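Side-chain contacts in uncharacterized protein (Bacteroides uniformis, PDB 4JPQ), which is of unknown function but, as a member of carbohydrate-binding family 9, probably binds carbohydrate: residues Tyr102-Cys107 and Arg112-Gly117; Val90-Ser95 and Met159-Ser164. All coordinates share one frame; numbering follows the deposited sequence.

Contact 1. Residues Tyr102-Cys107 and Arg112-Gly117; sequences YYNFEC and RLLIQG
Asn-104 sets its CG between its own backbone N and carbonyl carbon (chi1 55°), while Gln-116 opposite holds CG anti to its carbonyl carbon (chi1 -61°) and runs on extended, which brings the two amides together over one face of the hairpin. Asn-104 ND2 donates to Gln-116 OE1 at 2.8 Å, in the plane of the asparagine amide but tilted from the glutamine carbonyl plane, the amide planes standing 66° apart. ND2 also donates to Glu-106 OE2 at 3.0 Å, meeting it from above the carboxylate plane. A water donates to Glu-106 OE2 and, weakly, to Gln-116 OE1. Asn-104 OD1 accepts from Arg-124 NH2. With alanine here, Gln-116 OE1 and the Glu-106 carboxylate would probably lose their shared donor and Arg-124 an acceptor. Glu-106 lies alongside Leu-114, Glu-106 OE1 3.7 Å from Leu-114 CD2, above their paired backbones (Leu-114 N to Glu-106 O, 2.7 Å). On the other face, Ile-115 CG2 sits 4.2 Å from the Phe-105 ring centroid, over one ring face but offset toward its rim, a CH-pi contact. This antiparallel hairpin is extended by strand 89-95 along 102-108, and the face carrying Phe-105 and Leu-113 packs on Met-159 of strand 152-162.

Contact 2. Residues Val90-Ser95 and Met159-Ser164; sequences VEFFVS and MVIPVS
Met-159, a selenomethionine in this crystal, reaches across to Phe-92 and Val-90 with its terminal methyl. Its chain runs out past CG (chi2 -169°) before turning at the selenium, and Met-159 CE arrives 4.3 Å from Phe-92 CB and 4.4 Å from the Val-90 carbonyl O. The methyl thus meets the base of the phenylalanine and the backbone carbonyl of Val-90 rather than the aromatic ring. Two residues on, Ile-161 takes over on the same side of its strand. Its CG1 lies opposite the carbonyl carbon (chi1 -60°), and the extended branch carries Ile-161 CD1 to 3.6 Å from Phe-92 CD2 and 4.0 Å from Phe-92 CE2. The two side chains cross at a slant, with CD1 lying obliquely to the ring. Phe-92 is therefore touched at its CB by one residue and at its ring atoms CD2 and CE2 by the other. The side-chain contacts are apolar, and all four touching residues are buried. The axes of strands 90-95 and 159-162 come no closer than 10.8 Å and lie 22° apart, too far for backbone pairing, as expected of two layers meeting through their side chains in a beta-sandwich-like core. Phe-105 of strand 102-108 touches Phe-92 and Ile-161, Tyr-66 of strand 61-70 packs on Val-90, Phe-92 and Met-159, and Phe-183 of strand 178-186 meets the Phe-92 ring.

From the N terminus, strand 89-95 comes first and supplies the first half of contact 2; the next strand, 102-108, then turns back and pairs antiparallel with it. A short turn leads into 113-118, closing contact 1 as a hairpin with four residues between its segments. Segment 159-164, with 63 residues between it and the end of 90-95, closes contact 2, so the hairpin falls entirely within that longer loop and the two do not cross. Backbone pairing of Phe-105 N with Phe-92 O (2.7 Å) joins them directly. Contact 1 thus builds outward along the sheet that holds 89-95, whereas contact 2 ties that sheet to strand 152-162 across the core.

Contact 1. Residues Tyr102-Cys107 and Arg112-Gly117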
ATOM      1  N   TYR A 102      -9.184 -11.106  -1.732  1.00 68.87           N
ATOM      2  CA  TYR A 102      -8.058 -10.201  -1.418  1.00 61.49           C
ATOM      3  C   TYR A 102      -8.571  -8.770  -1.361  1.00 61.37           C
ATOM      4  O   TYR A 102      -9.704  -8.486  -1.797  1.00 62.73           O
ATOM      5  CB  TYR A 102      -6.906 -10.309  -2.442  1.00 52.52           C
ATOM      6  CG  TYR A 102      -7.208  -9.702  -3.783  1.00 50.26           C
ATOM      7  CD1 TYR A 102      -7.956 -10.400  -4.747  1.00 54.76           C
ATOM      8  CD2 TYR A 102      -6.772  -8.412  -4.096  1.00 50.70           C
ATOM      9  CE1 TYR A 102      -8.256  -9.825  -5.986  1.00 52.13           C
ATOM     10  CE2 TYR A 102      -7.078  -7.822  -5.324  1.00 45.98           C
ATOM     11  CZ  TYR A 102      -7.806  -8.528  -6.264  1.00 50.68           C
ATOM     12  OH  TYR A 102      -8.086  -7.939  -7.463  1.00 48.98           O
ATOM     13  N   TYR A 103      -7.708  -7.898  -0.844  1.00 53.23           N
ATOM     14  CA  TYR A 103      -7.981  -6.482  -0.692  1.00 52.96           C
ATOM     15  C   TYR A 103      -6.891  -5.656  -1.350  1.00 54.56           C
ATOM     16  O   TYR A 103      -5.749  -6.094  -1.428  1.00 57.61           O
ATOM     17  CB  TYR A 103      -7.996  -6.124   0.784  1.00 48.69           C
ATOM     18  CG  TYR A 103      -9.077  -6.801   1.575  1.00 55.91           C
ATOM     19  CD1 TYR A 103      -8.882  -8.069   2.128  1.00 57.42           C
ATOM     20  CD2 TYR A 103     -10.302  -6.163   1.801  1.00 61.00           C
ATOM     21  CE1 TYR A 103      -9.879  -8.685   2.885  1.00 65.65           C
ATOM     22  CE2 TYR A 103     -11.303  -6.765   2.554  1.00 67.94           C
ATOM     23  CZ  TYR A 103     -11.090  -8.024   3.096  1.00 69.04           C
ATOM     24  OH  TYR A 103     -12.071  -8.630   3.842  1.00 63.73           O
ATOM     25  N   ASN A 104      -7.253  -4.469  -1.822  1.00 50.26           N
ATOM     26  CA  ASN A 104      -6.288  -3.518  -2.383  1.00 52.77           C
ATOM     27  C   ASN A 104      -6.499  -2.157  -1.721  1.00 51.36           C
ATOM     28  O   ASN A 104      -7.610  -1.621  -1.741  1.00 43.63           O
ATOM     29  CB  ASN A 104      -6.359  -3.409  -3.916  1.00 55.97           C
ATOM     30  CG  ASN A 104      -7.739  -3.071  -4.428  1.00 62.30           C
ATOM     31  OD1 ASN A 104      -8.688  -3.743  -4.085  1.00 68.30           O
ATOM     32  ND2 ASN A 104      -7.859  -2.025  -5.240  1.00 68.76           N
ATOM     33  N   PHE A 105      -5.434  -1.646  -1.106  1.00 49.63           N
ATOM     34  CA  PHE A 105      -5.420  -0.357  -0.441  1.00 47.98           C
ATOM     35  C   PHE A 105      -4.549   0.528  -1.311  1.00 46.82           C
ATOM     36  O   PHE A 105      -3.338   0.335  -1.343  1.00 48.39           O
ATOM     37  CB  PHE A 105      -4.814  -0.478   0.962  1.00 47.48           C
ATOM     38  CG  PHE A 105      -5.599  -1.355   1.885  1.00 43.72           C
ATOM     39  CD1 PHE A 105      -5.415  -2.730   1.871  1.00 41.70           C
ATOM     40  CD2 PHE A 105      -6.496  -0.808   2.792  1.00 42.94           C
ATOM     41  CE1 PHE A 105      -6.125  -3.543   2.735  1.00 48.48           C
ATOM     42  CE2 PHE A 105      -7.214  -1.623   3.657  1.00 44.62           C
ATOM     43  CZ  PHE A 105      -7.029  -2.987   3.630  1.00 42.88           C
ATOM     44  N   GLU A 106      -5.167   1.462  -2.032  1.00 46.80           N
ATOM     45  CA  GLU A 106      -4.454   2.375  -2.922  1.00 47.49           C
ATOM     46  C   GLU A 106      -4.634   3.765  -2.341  1.00 44.23           C
ATOM     47  O   GLU A 106      -5.762   4.180  -2.080  1.00 44.33           O
ATOM     48  CB  GLU A 106      -5.020   2.269  -4.339  1.00 50.50           C
ATOM     49  CG  GLU A 106      -5.010   0.841  -4.888  1.00 56.75           C
ATOM     50  CD  GLU A 106      -5.472   0.708  -6.331  1.00 58.75           C
ATOM     51  OE1 GLU A 106      -5.513   1.706  -7.064  1.00 55.86           O
ATOM     52  OE2 GLU A 106      -5.786  -0.427  -6.748  1.00 65.34           O
ATOM     53  N   CYS A 107      -3.528   4.477  -2.135  1.00 43.96           N
ATOM     54  CA  CYS A 107      -3.556   5.803  -1.505  1.00 42.70           C
ATOM     55  C   CYS A 107      -2.696   6.803  -2.275  1.00 46.11           C
ATOM     56  O   CYS A 107      -1.513   6.522  -2.537  1.00 47.88           O
ATOM     57  CB  CYS A 107      -3.051   5.650  -0.078  1.00 50.05           C
ATOM     58  SG  CYS A 107      -3.527   6.993   1.012  1.00 57.74           S
ATOM     59  N   ARG A 112      -5.793  10.659  -0.062  1.00 44.43           N
ATOM     60  CA  ARG A 112      -7.066  10.083  -0.521  1.00 45.78           C
ATOM     61  C   ARG A 112      -6.818   8.588  -0.687  1.00 47.37           C
ATOM     62  O   ARG A 112      -5.803   8.198  -1.301  1.00 46.27           O
ATOM     63  CB  ARG A 112      -7.499  10.631  -1.878  1.00 51.61           C
ATOM     64  CG  ARG A 112      -7.753  12.114  -1.998  1.00 57.23           C
ATOM     65  CD  ARG A 112      -8.873  12.629  -1.101  1.00 73.03           C
ATOM     66  NE  ARG A 112      -8.346  13.191   0.144  1.00 88.48           N
ATOM     67  CZ  ARG A 112      -7.747  14.390   0.264  1.00 95.49           C
ATOM     68  NH1 ARG A 112      -7.534  15.200  -0.791  1.00 83.07           N
ATOM     69  NH2 ARG A 112      -7.317  14.779   1.463  1.00112.55           N
ATOM     70  N   LEU A 113      -7.750   7.775  -0.184  1.00 47.11           N
ATOM     71  CA  LEU A 113      -7.631   6.309  -0.195  1.00 47.94           C
ATOM     72  C   LEU A 113      -8.773   5.597  -0.905  1.00 47.41           C
ATOM     73  O   LEU A 113      -9.932   6.005  -0.810  1.00 47.22           O
ATOM     74  CB  LEU A 113      -7.610   5.815   1.247  1.00 46.96           C
ATOM     75  CG  LEU A 113      -7.624   4.322   1.617  1.00 47.65           C
ATOM     76  CD1 LEU A 113      -6.322   3.640   1.239  1.00 54.58           C
ATOM     77  CD2 LEU A 113      -7.895   4.168   3.108  1.00 54.88           C
ATOM     78  N   LEU A 114      -8.413   4.503  -1.569  1.00 51.66           N
ATOM     79  CA  LEU A 114      -9.336   3.585  -2.234  1.00 51.88           C
ATOM     80  C   LEU A 114      -9.100   2.199  -1.635  1.00 53.65           C
ATOM     81  O   LEU A 114      -7.932   1.779  -1.476  1.00 45.64           O
ATOM     82  CB  LEU A 114      -9.048   3.515  -3.730  1.00 50.59           C
ATOM     83  CG  LEU A 114      -9.689   2.382  -4.555  1.00 56.30           C
ATOM     84  CD1 LEU A 114     -11.171   2.620  -4.726  1.00 58.25           C
ATOM     85  CD2 LEU A 114      -9.022   2.249  -5.910  1.00 56.40           C
ATOM     86  N   ILE A 115     -10.196   1.509  -1.310  1.00 51.85           N
ATOM     87  CA  ILE A 115     -10.148   0.127  -0.838  1.00 48.66           C
ATOM     88  C   ILE A 115     -11.219  -0.671  -1.563  1.00 52.07           C
ATOM     89  O   ILE A 115     -12.359  -0.226  -1.637  1.00 53.47           O
ATOM     90  CB  ILE A 115     -10.438  -0.059   0.671  1.00 44.22           C
ATOM     91  CG1 ILE A 115      -9.625   0.883   1.548  1.00 43.37           C
ATOM     92  CG2 ILE A 115     -10.135  -1.505   1.090  1.00 50.07           C
ATOM     93  CD1 ILE A 115     -10.018   0.830   3.019  1.00 45.65           C
ATOM     94  N   GLN A 116     -10.849  -1.830  -2.099  1.00 48.87           N
ATOM     95  CA  GLN A 116     -11.831  -2.782  -2.608  1.00 49.32           C
ATOM     96  C   GLN A 116     -11.531  -4.130  -1.970  1.00 49.35           C
ATOM     97  O   GLN A 116     -10.438  -4.342  -1.410  1.00 54.94           O
ATOM     98  CB  GLN A 116     -11.799  -2.930  -4.111  1.00 56.47           C
ATOM     99  CG  GLN A 116     -12.089  -1.704  -4.944  1.00 57.84           C
ATOM    100  CD  GLN A 116     -11.488  -1.865  -6.331  1.00 61.54           C
ATOM    101  OE1 GLN A 116     -10.300  -1.575  -6.560  1.00 61.27           O
ATOM    102  NE2 GLN A 116     -12.284  -2.367  -7.248  1.00 56.24           N
ATOM    103  N   GLY A 117     -12.513  -5.022  -2.044  1.00 48.02           N
ATOM    104  CA  GLY A 117     -12.413  -6.380  -1.490  1.00 50.71           C
ATOM    105  C   GLY A 117     -13.137  -7.392  -2.359  1.00 52.53           C
ATOM    106  O   GLY A 117     -14.144  -7.061  -2.985  1.00 51.66           O
TER
HETATM  107  O   HOH W   1      -8.106  -0.423  -8.862  1.00 40.37           O

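Contact 2. Residues Val90-Ser95 and Met159-Ser164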
ATOM      1  N   VAL A  90       0.803   5.048  -4.030  1.00 51.27           N
ATOM      2  CA  VAL A  90       1.421   3.843  -3.455  1.00 43.90           C
ATOM      3  C   VAL A  90       0.271   2.912  -3.077  1.00 46.69           C
ATOM      4  O   VAL A  90      -0.823   3.379  -2.702  1.00 38.30           O
ATOM      5  CB  VAL A  90       2.324   4.097  -2.246  1.00 44.64           C
ATOM      6  CG1 VAL A  90       3.558   4.871  -2.687  1.00 47.66           C
ATOM      7  CG2 VAL A  90       1.597   4.795  -1.098  1.00 43.92           C
ATOM      8  N   GLU A  91       0.521   1.606  -3.201  1.00 44.35           N
ATOM      9  CA  GLU A  91      -0.515   0.596  -3.023  1.00 44.02           C
ATOM     10  C   GLU A  91      -0.038  -0.607  -2.203  1.00 45.38           C
ATOM     11  O   GLU A  91       1.149  -0.931  -2.197  1.00 43.01           O
ATOM     12  CB  GLU A  91      -1.007   0.116  -4.403  1.00 47.79           C
ATOM     13  CG  GLU A  91      -1.403   1.226  -5.389  1.00 55.27           C
ATOM     14  CD  GLU A  91      -1.906   0.740  -6.740  1.00 59.53           C
ATOM     15  OE1 GLU A  91      -1.885  -0.469  -7.012  1.00 63.95           O
ATOM     16  OE2 GLU A  91      -2.310   1.586  -7.557  1.00 58.18           O
ATOM     17  N   PHE A  92      -0.995  -1.237  -1.515  1.00 49.70           N
ATOM     18  CA  PHE A  92      -0.807  -2.451  -0.719  1.00 48.65           C
ATOM     19  C   PHE A  92      -1.964  -3.397  -1.037  1.00 43.93           C
ATOM     20  O   PHE A  92      -3.120  -3.038  -0.827  1.00 49.32           O
ATOM     21  CB  PHE A  92      -0.804  -2.119   0.778  1.00 50.05           C
ATOM     22  CG  PHE A  92      -0.762  -3.333   1.694  1.00 51.48           C
ATOM     23  CD1 PHE A  92       0.201  -4.331   1.522  1.00 58.59           C
ATOM     24  CD2 PHE A  92      -1.649  -3.450   2.771  1.00 51.53           C
ATOM     25  CE1 PHE A  92       0.264  -5.428   2.380  1.00 51.96           C
ATOM     26  CE2 PHE A  92      -1.585  -4.538   3.636  1.00 45.59           C
ATOM     27  CZ  PHE A  92      -0.628  -5.528   3.437  1.00 50.72           C
ATOM     28  N   PHE A  93      -1.645  -4.571  -1.568  1.00 37.82           N
ATOM     29  CA  PHE A  93      -2.635  -5.600  -1.919  1.00 43.71           C
ATOM     30  C   PHE A  93      -2.363  -6.774  -0.988  1.00 46.68           C
ATOM     31  O   PHE A  93      -1.201  -7.125  -0.797  1.00 47.35           O
ATOM     32  CB  PHE A  93      -2.467  -6.074  -3.366  1.00 52.09           C
ATOM     33  CG  PHE A  93      -3.068  -5.160  -4.419  1.00 48.61           C
ATOM     34  CD1 PHE A  93      -2.816  -3.783  -4.439  1.00 50.15           C
ATOM     35  CD2 PHE A  93      -3.822  -5.702  -5.463  1.00 46.82           C
ATOM     36  CE1 PHE A  93      -3.354  -2.970  -5.441  1.00 44.08           C
ATOM     37  CE2 PHE A  93      -4.353  -4.896  -6.462  1.00 46.54           C
ATOM     38  CZ  PHE A  93      -4.125  -3.526  -6.448  1.00 48.11           C
ATOM     39  N   VAL A  94      -3.412  -7.396  -0.439  1.00 55.08           N
ATOM     40  CA  VAL A  94      -3.235  -8.484   0.542  1.00 57.38           C
ATOM     41  C   VAL A  94      -4.455  -9.418   0.678  1.00 58.09           C
ATOM     42  O   VAL A  94      -5.590  -8.945   0.675  1.00 59.65           O
ATOM     43  CB  VAL A  94      -2.842  -7.878   1.925  1.00 54.81           C
ATOM     44  CG1 VAL A  94      -3.946  -6.987   2.496  1.00 56.69           C
ATOM     45  CG2 VAL A  94      -2.459  -8.947   2.933  1.00 63.03           C
ATOM     46  N   SER A  95      -4.190 -10.725   0.794  1.00 61.20           N
ATOM     47  CA  SER A  95      -5.196 -11.781   1.019  1.00 62.39           C
ATOM     48  C   SER A  95      -4.861 -12.299   2.424  1.00 61.15           C
ATOM     49  O   SER A  95      -3.780 -12.864   2.628  1.00 65.88           O
ATOM     50  CB  SER A  95      -5.092 -12.911  -0.021  1.00 70.50           C
ATOM     51  OG  SER A  95      -5.925 -14.020   0.300  1.00 93.34           O
HETATM   52  N   MSE A 159       0.009   4.314   6.373  1.00 40.44           N
HETATM   53  CA  MSE A 159      -1.311   3.719   6.497  1.00 47.52           C
HETATM   54  C   MSE A 159      -1.292   2.863   7.736  1.00 45.35           C
HETATM   55  O   MSE A 159      -0.369   2.061   7.924  1.00 46.63           O
HETATM   56  CB  MSE A 159      -1.655   2.821   5.298  1.00 50.31           C
HETATM   57  CG  MSE A 159      -1.967   3.626   4.047  1.00 47.82           C
HETATM   58 SE   MSE A 159      -2.724   2.431   2.684  0.75 35.35          SE
HETATM   59  CE  MSE A 159      -1.185   2.124   1.483  1.00 42.33           C
ATOM     60  N   VAL A 160      -2.298   3.036   8.589  1.00 44.88           N
ATOM     61  CA  VAL A 160      -2.506   2.209   9.790  1.00 47.47           C
ATOM     62  C   VAL A 160      -3.804   1.445   9.485  1.00 47.96           C
ATOM     63  O   VAL A 160      -4.887   2.028   9.508  1.00 52.77           O
ATOM     64  CB  VAL A 160      -2.637   3.062  11.055  1.00 49.15           C
ATOM     65  CG1 VAL A 160      -2.824   2.188  12.287  1.00 53.38           C
ATOM     66  CG2 VAL A 160      -1.419   3.954  11.206  1.00 61.63           C
ATOM     67  N   ILE A 161      -3.676   0.167   9.142  1.00 46.29           N
ATOM     68  CA  ILE A 161      -4.808  -0.664   8.709  1.00 47.38           C
ATOM     69  C   ILE A 161      -5.285  -1.573   9.851  1.00 45.43           C
ATOM     70  O   ILE A 161      -4.623  -2.569  10.145  1.00 48.55           O
ATOM     71  CB  ILE A 161      -4.412  -1.503   7.469  1.00 47.71           C
ATOM     72  CG1 ILE A 161      -4.011  -0.583   6.308  1.00 46.10           C
ATOM     73  CG2 ILE A 161      -5.559  -2.412   7.033  1.00 53.75           C
ATOM     74  CD1 ILE A 161      -3.324  -1.294   5.159  1.00 52.06           C
ATOM     75  N   PRO A 162      -6.416  -1.228  10.512  1.00 50.55           N
ATOM     76  CA  PRO A 162      -6.899  -2.132  11.561  1.00 53.17           C
ATOM     77  C   PRO A 162      -7.397  -3.447  10.980  1.00 56.47           C
ATOM     78  O   PRO A 162      -7.885  -3.489   9.849  1.00 51.81           O
ATOM     79  CB  PRO A 162      -8.073  -1.363  12.196  1.00 51.42           C
ATOM     80  CG  PRO A 162      -7.853   0.042  11.792  1.00 58.28           C
ATOM     81  CD  PRO A 162      -7.329  -0.077  10.392  1.00 52.42           C
ATOM     82  N   VAL A 163      -7.302  -4.494  11.781  1.00 63.81           N
ATOM     83  CA  VAL A 163      -7.742  -5.834  11.399  1.00 59.76           C
ATOM     84  C   VAL A 163      -9.239  -5.841  10.958  1.00 54.86           C
ATOM     85  O   VAL A 163      -9.624  -6.576  10.047  1.00 54.95           O
ATOM     86  CB  VAL A 163      -7.405  -6.811  12.550  1.00 69.41           C
ATOM     87  CG1 VAL A 163      -8.364  -6.646  13.735  1.00 82.27           C
ATOM     88  CG2 VAL A 163      -7.389  -8.224  12.059  1.00 79.90           C
ATOM     89  N   SER A 164     -10.056  -4.980  11.580  1.00 54.35           N
ATOM     90  CA  SER A 164     -11.475  -4.787  11.214  1.00 49.32           C
ATOM     91  C   SER A 164     -11.691  -4.221   9.812  1.00 50.21           C
ATOM     92  O   SER A 164     -12.771  -4.393   9.255  1.00 51.30           O
ATOM     93  CB  SER A 164     -12.175  -3.879  12.224  1.00 52.51           C
ATOM     94  OG  SER A 164     -11.506  -2.631  12.332  1.00 53.80           O
TER